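Local coordinates for odorant binding protein (AGAP010409-PA) (Anopheles gambiae, PDB 3L4A) that probably binds and carries small odorant molecules, as a secreted, mainly helical member of the insect PBP/GOBP family, at residues N50-K55 / S102-L107; Q61-N66 / E109-Y114. All coordinates share one frame; numbering follows the deposited sequence. Where two conformers were deposited one is given.

Interaction 1 of 2, residues N50-K55 / S102-L107; sequences NLYDDK and SAFQCL
Next to the Tyr-52 and Phe-104 contact, Asp-53 OD2 takes two backbone amides, those of Lys-55 and Tyr-56. The Lys-55 N to Asp-53 OD2 bond, 2.8 Å long with an N-H...O angle of 140°, meets the anti side of the carboxylate somewhat out of its plane and closes an Asx turn. The turn starts at the last residue of strand 52-53, which pairs antiparallel with 57-58. No hydrogen bond crosses the contact; the two segments meet through apolar side-chain packing. Because CG of Tyr-52 lies anti to the backbone N (chi1 179°), the phenol is placed against helix 96-105. Tyr-52 CB sits 3.5 Å from Phe-104 CE2, while Tyr-52 CE1, farther along the ring, reaches Ala-103 CB at 3.8 Å. The two rings are tilted by 44° with centroids 5.6 Å apart, too oblique for a stack or a T-shaped pair. In this PBP/GOBP-family chain the contact lays helix 96-105 against the start of the small two-stranded hairpin. The Cys-84 to Cys-106 disulfide, one of three, ties segment 102-107 to helix 75-87. Leu-51 CB completes the apolar patch from the edge of the Phe-104 ring, 4.0 Å from Phe-104 CZ, and the Leu-51 side chain also touches Ala-62 and Asn-66.

Interaction 2 of 2, residues Q61-N66 / E109-Y114; sequences QANWEN and EDYEMY
Asn-63 is the first residue of 61-66 to reach across, its OD1 accepting from Tyr-111 OH at 2.7 Å. The C=O...O angle of 133° places the hydroxyl to one side of the carbonyl, with a modest tilt from its plane. OD1 lies in the plane of the Tyr-111 ring, at its edge, yet the amide stands nearly perpendicular to that ring. On the other branch, Asn-63 ND2 bonds to the backbone oxygens of Leu-51 and Asp-59, which fixes the rotation of the amide. Here two helices of the PBP/GOBP fold run almost parallel, 19° between segment axes at a closest approach of 11.1 Å, and the long tyrosine spans the separation. Glu-65 makes a bond within its own helix instead: Gln-61 NE2 donates to Glu-65 OE2 at 2.8 Å. At Asn-66, CG is anti to the backbone N and the amide comes to the other flank of the tyrosine tip, where Asn-66 ND2 donates to Tyr-111 OH at 3.0 Å with an N-H...O angle of 165°. The hydroxyl thus donates to one asparagine and accepts from the next. Asn-66 O meets Tyr-114 CE2 at 3.7 Å, an oblique approach to that ring.

How the interactions relate
Interaction 1 is the more central, its centre about 5 Å from that of the chain, against about 10 Å for interaction 2, which is only partly buried. The chemistry differs accordingly: apolar side chains join 50-55 to 102-107, whereas a tyrosine hydroxyl between two amides joins 61-66 to 109-114. Their segments alternate along the chain, with helix 96-105 followed by helix 108-117. Asn-63 and, through Leu-51, Asn-66 join the two: Leu-107 CD2 packs 3.5 Å from Asn-63 CB, Phe-104 CE1 lies 3.7 Å from Asn-63 OD1, and Leu-51 CD1 lies 3.7 Å from Asn-66 ND2. Bound glycerol, probably from the crystallisation liquor, lies about 4 Å from the Phe-104 side chain and, likewise, from that of Tyr-111.

Interaction 1 of 2, residues N50-K55 / S102-L107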
# COMPACT_ATOMS: atom_id res chain seq x y z
N ASN A 50 2.13 -9.08 0.99
CA ASN A 50 2.91 -9.20 -0.25
C ASN A 50 2.35 -8.38 -1.40
O ASN A 50 2.36 -8.79 -2.56
CB ASN A 50 3.16 -10.66 -0.66
CG ASN A 50 4.50 -10.82 -1.35
OD1 ASN A 50 5.34 -9.92 -1.30
ND2 ASN A 50 4.70 -11.96 -2.00
N LEU A 51 1.89 -7.18 -1.05
CA LEU A 51 1.42 -6.19 -2.01
C LEU A 51 2.56 -5.26 -2.41
O LEU A 51 2.42 -4.47 -3.34
CB LEU A 51 0.34 -5.33 -1.37
CG LEU A 51 -0.92 -6.03 -0.91
CD1 LEU A 51 -1.80 -5.09 -0.10
CD2 LEU A 51 -1.68 -6.57 -2.12
N TYR A 52 3.67 -5.35 -1.69
CA TYR A 52 4.72 -4.36 -1.78
C TYR A 52 6.04 -4.96 -1.34
O TYR A 52 6.09 -5.89 -0.53
CB TYR A 52 4.40 -3.14 -0.90
CG TYR A 52 5.49 -2.08 -0.94
CD1 TYR A 52 5.50 -1.12 -1.95
CD2 TYR A 52 6.50 -2.03 0.03
CE1 TYR A 52 6.50 -0.16 -2.01
CE2 TYR A 52 7.50 -1.06 -0.03
CZ TYR A 52 7.49 -0.13 -1.05
OH TYR A 52 8.46 0.84 -1.13
N ASP A 53 7.10 -4.38 -1.86
CA ASP A 53 8.45 -4.82 -1.60
C ASP A 53 9.37 -3.61 -1.66
O ASP A 53 9.24 -2.79 -2.56
CB ASP A 53 8.81 -5.83 -2.69
CG ASP A 53 10.11 -6.50 -2.42
OD1 ASP A 53 10.08 -7.61 -1.87
OD2 ASP A 53 11.17 -5.89 -2.72
N ASP A 54 10.31 -3.48 -0.72
CA ASP A 54 11.18 -2.31 -0.68
C ASP A 54 11.99 -2.17 -1.96
O ASP A 54 12.29 -1.06 -2.39
CB ASP A 54 12.14 -2.38 0.52
CG ASP A 54 11.41 -2.29 1.84
OD1 ASP A 54 10.54 -1.41 1.99
OD2 ASP A 54 11.72 -3.10 2.74
N LYS A 55 12.35 -3.31 -2.55
CA LYS A 55 13.18 -3.33 -3.74
C LYS A 55 12.35 -3.32 -5.02
O LYS A 55 12.64 -2.57 -5.96
CB LYS A 55 14.11 -4.55 -3.73
CG LYS A 55 15.05 -4.62 -4.92
CD LYS A 55 16.07 -5.73 -4.76
CE LYS A 55 17.06 -5.72 -5.92
NZ LYS A 55 18.04 -6.83 -5.86
N SER A 102 4.46 6.70 -0.19
CA SER A 102 4.40 7.40 -1.46
C SER A 102 3.93 6.47 -2.58
O SER A 102 3.09 6.83 -3.39
CB SER A 102 5.75 8.02 -1.83
OG SER A 102 5.64 8.76 -3.03
N ALA A 103 4.48 5.26 -2.61
CA ALA A 103 4.10 4.29 -3.62
C ALA A 103 2.60 4.03 -3.57
O ALA A 103 1.91 4.08 -4.59
CB ALA A 103 4.88 2.99 -3.43
N PHE A 104 2.09 3.75 -2.37
CA PHE A 104 0.69 3.41 -2.25
C PHE A 104 -0.26 4.57 -2.55
O PHE A 104 -1.42 4.35 -2.88
CB PHE A 104 0.39 2.77 -0.89
CG PHE A 104 0.69 1.29 -0.85
CD1 PHE A 104 -0.17 0.39 -1.47
CD2 PHE A 104 1.82 0.81 -0.21
CE1 PHE A 104 0.10 -0.97 -1.45
CE2 PHE A 104 2.09 -0.55 -0.17
CZ PHE A 104 1.22 -1.44 -0.79
N GLN A 105 0.22 5.81 -2.47
CA GLN A 105 -0.61 6.93 -2.87
C GLN A 105 -1.08 6.81 -4.32
O GLN A 105 -2.15 7.31 -4.67
CB GLN A 105 0.12 8.26 -2.65
CG GLN A 105 0.26 8.65 -1.18
CD GLN A 105 0.98 9.96 -1.01
OE1 GLN A 105 0.61 10.78 -0.17
NE2 GLN A 105 2.01 10.18 -1.81
N CYS A 106 -0.30 6.14 -5.16
CA CYS A 106 -0.72 5.93 -6.54
C CYS A 106 -2.02 5.15 -6.63
O CYS A 106 -2.80 5.35 -7.56
CB CYS A 106 0.37 5.19 -7.32
SG CYS A 106 1.71 6.28 -7.82
N LEU A 107 -2.26 4.28 -5.66
CA LEU A 107 -3.42 3.39 -5.70
C LEU A 107 -4.58 3.89 -4.83
O LEU A 107 -5.58 3.20 -4.67
CB LEU A 107 -3.04 1.95 -5.36
CG LEU A 107 -2.32 1.16 -6.47
CD1 LEU A 107 -0.85 1.54 -6.56
CD2 LEU A 107 -2.46 -0.34 -6.26

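Interaction 2 of 2, residues Q61-N66 / E109-Y114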
# COMPACT_ATOMS: atom_id res chain seq x y z
N GLN A 61 -0.36 -6.82 -9.87
CA GLN A 61 -1.31 -7.93 -9.97
C GLN A 61 -1.91 -8.28 -8.61
O GLN A 61 -3.12 -8.49 -8.49
CB GLN A 61 -0.66 -9.16 -10.60
CG GLN A 61 -1.59 -10.35 -10.65
CD GLN A 61 -2.80 -10.13 -11.55
OE1 GLN A 61 -2.71 -9.43 -12.57
NE2 GLN A 61 -3.93 -10.71 -11.19
N ALA A 62 -1.06 -8.32 -7.58
CA ALA A 62 -1.52 -8.58 -6.22
C ALA A 62 -2.51 -7.51 -5.76
O ALA A 62 -3.53 -7.81 -5.14
CB ALA A 62 -0.35 -8.66 -5.27
N ASN A 63 -2.22 -6.25 -6.06
CA ASN A 63 -3.15 -5.18 -5.73
C ASN A 63 -4.46 -5.24 -6.53
O ASN A 63 -5.53 -4.97 -6.00
CB ASN A 63 -2.45 -3.82 -5.86
CG ASN A 63 -1.58 -3.52 -4.67
OD1 ASN A 63 -2.06 -3.03 -3.65
ND2 ASN A 63 -0.30 -3.85 -4.78
N TRP A 64 -4.37 -5.60 -7.80
CA TRP A 64 -5.56 -5.80 -8.62
C TRP A 64 -6.45 -6.84 -7.96
O TRP A 64 -7.65 -6.65 -7.83
CB TRP A 64 -5.13 -6.28 -10.01
CG TRP A 64 -6.25 -6.64 -10.95
CD1 TRP A 64 -6.65 -7.90 -11.30
CD2 TRP A 64 -7.09 -5.74 -11.67
NE1 TRP A 64 -7.70 -7.84 -12.19
CE2 TRP A 64 -7.99 -6.52 -12.43
CE3 TRP A 64 -7.19 -4.35 -11.75
CZ2 TRP A 64 -8.95 -5.96 -13.26
CZ3 TRP A 64 -8.15 -3.79 -12.57
CH2 TRP A 64 -9.02 -4.60 -13.32
N GLU A 65 -5.84 -7.93 -7.51
CA GLU A 65 -6.60 -8.98 -6.85
C GLU A 65 -7.16 -8.51 -5.50
O GLU A 65 -8.24 -8.94 -5.09
CB GLU A 65 -5.74 -10.23 -6.70
CG GLU A 65 -5.43 -10.89 -8.04
CD GLU A 65 -4.44 -12.04 -7.92
OE1 GLU A 65 -4.21 -12.54 -6.80
OE2 GLU A 65 -3.88 -12.44 -8.97
N ASN A 66 -6.43 -7.62 -4.83
CA ASN A 66 -6.88 -7.09 -3.54
C ASN A 66 -7.99 -6.05 -3.69
O ASN A 66 -8.58 -5.61 -2.70
CB ASN A 66 -5.68 -6.51 -2.78
CG ASN A 66 -5.95 -6.33 -1.29
OD1 ASN A 66 -6.55 -7.19 -0.66
ND2 ASN A 66 -5.49 -5.21 -0.74
N GLU A 109 -6.95 6.25 -5.22
CA GLU A 109 -8.24 6.38 -5.90
C GLU A 109 -8.88 5.02 -6.14
O GLU A 109 -10.10 4.87 -6.01
CB GLU A 109 -8.10 7.15 -7.22
CG GLU A 109 -7.79 8.64 -7.07
CD GLU A 109 -6.31 8.93 -6.97
OE1 GLU A 109 -5.94 10.13 -7.04
OE2 GLU A 109 -5.51 7.97 -6.83
N ASP A 110 -8.07 4.02 -6.48
CA ASP A 110 -8.59 2.68 -6.74
C ASP A 110 -9.17 2.05 -5.48
O ASP A 110 -10.25 1.46 -5.51
CB ASP A 110 -7.48 1.79 -7.30
CG ASP A 110 -6.82 2.39 -8.52
OD1 ASP A 110 -7.15 1.96 -9.64
OD2 ASP A 110 -5.99 3.30 -8.35
N TYR A 111 -8.44 2.16 -4.38
CA TYR A 111 -8.89 1.55 -3.14
C TYR A 111 -10.13 2.25 -2.62
O TYR A 111 -11.06 1.60 -2.13
CB TYR A 111 -7.76 1.53 -2.10
CG TYR A 111 -6.88 0.31 -2.23
CD1 TYR A 111 -7.28 -0.91 -1.71
CD2 TYR A 111 -5.66 0.37 -2.89
CE1 TYR A 111 -6.50 -2.04 -1.83
CE2 TYR A 111 -4.85 -0.76 -3.02
CZ TYR A 111 -5.29 -1.96 -2.49
OH TYR A 111 -4.51 -3.10 -2.59
N GLU A 112 -10.16 3.57 -2.77
CA GLU A 112 -11.32 4.32 -2.29
C GLU A 112 -12.56 3.99 -3.12
O GLU A 112 -13.65 3.86 -2.57
CB GLU A 112 -11.04 5.83 -2.24
CG GLU A 112 -9.94 6.16 -1.24
CD GLU A 112 -9.96 7.59 -0.75
OE1 GLU A 112 -10.92 8.32 -1.06
OE2 GLU A 112 -9.00 7.99 -0.06
N MET A 113 -12.40 3.81 -4.42
CA MET A 113 -13.55 3.45 -5.24
C MET A 113 -14.07 2.07 -4.85
O MET A 113 -15.27 1.85 -4.73
CB MET A 113 -13.20 3.47 -6.73
CG MET A 113 -14.42 3.34 -7.61
SD MET A 113 -14.04 3.57 -9.35
CE MET A 113 -13.25 2.01 -9.73
N TYR A 114 -13.14 1.14 -4.64
CA TYR A 114 -13.49 -0.22 -4.26
C TYR A 114 -14.20 -0.23 -2.91
O TYR A 114 -15.19 -0.95 -2.73
CB TYR A 114 -12.23 -1.08 -4.21
CG TYR A 114 -12.48 -2.48 -3.69
CD1 TYR A 114 -13.44 -3.29 -4.28
CD2 TYR A 114 -11.74 -2.99 -2.64
CE1 TYR A 114 -13.66 -4.58 -3.82
CE2 TYR A 114 -11.96 -4.28 -2.17
CZ TYR A 114 -12.92 -5.07 -2.77
OH TYR A 114 -13.15 -6.35 -2.32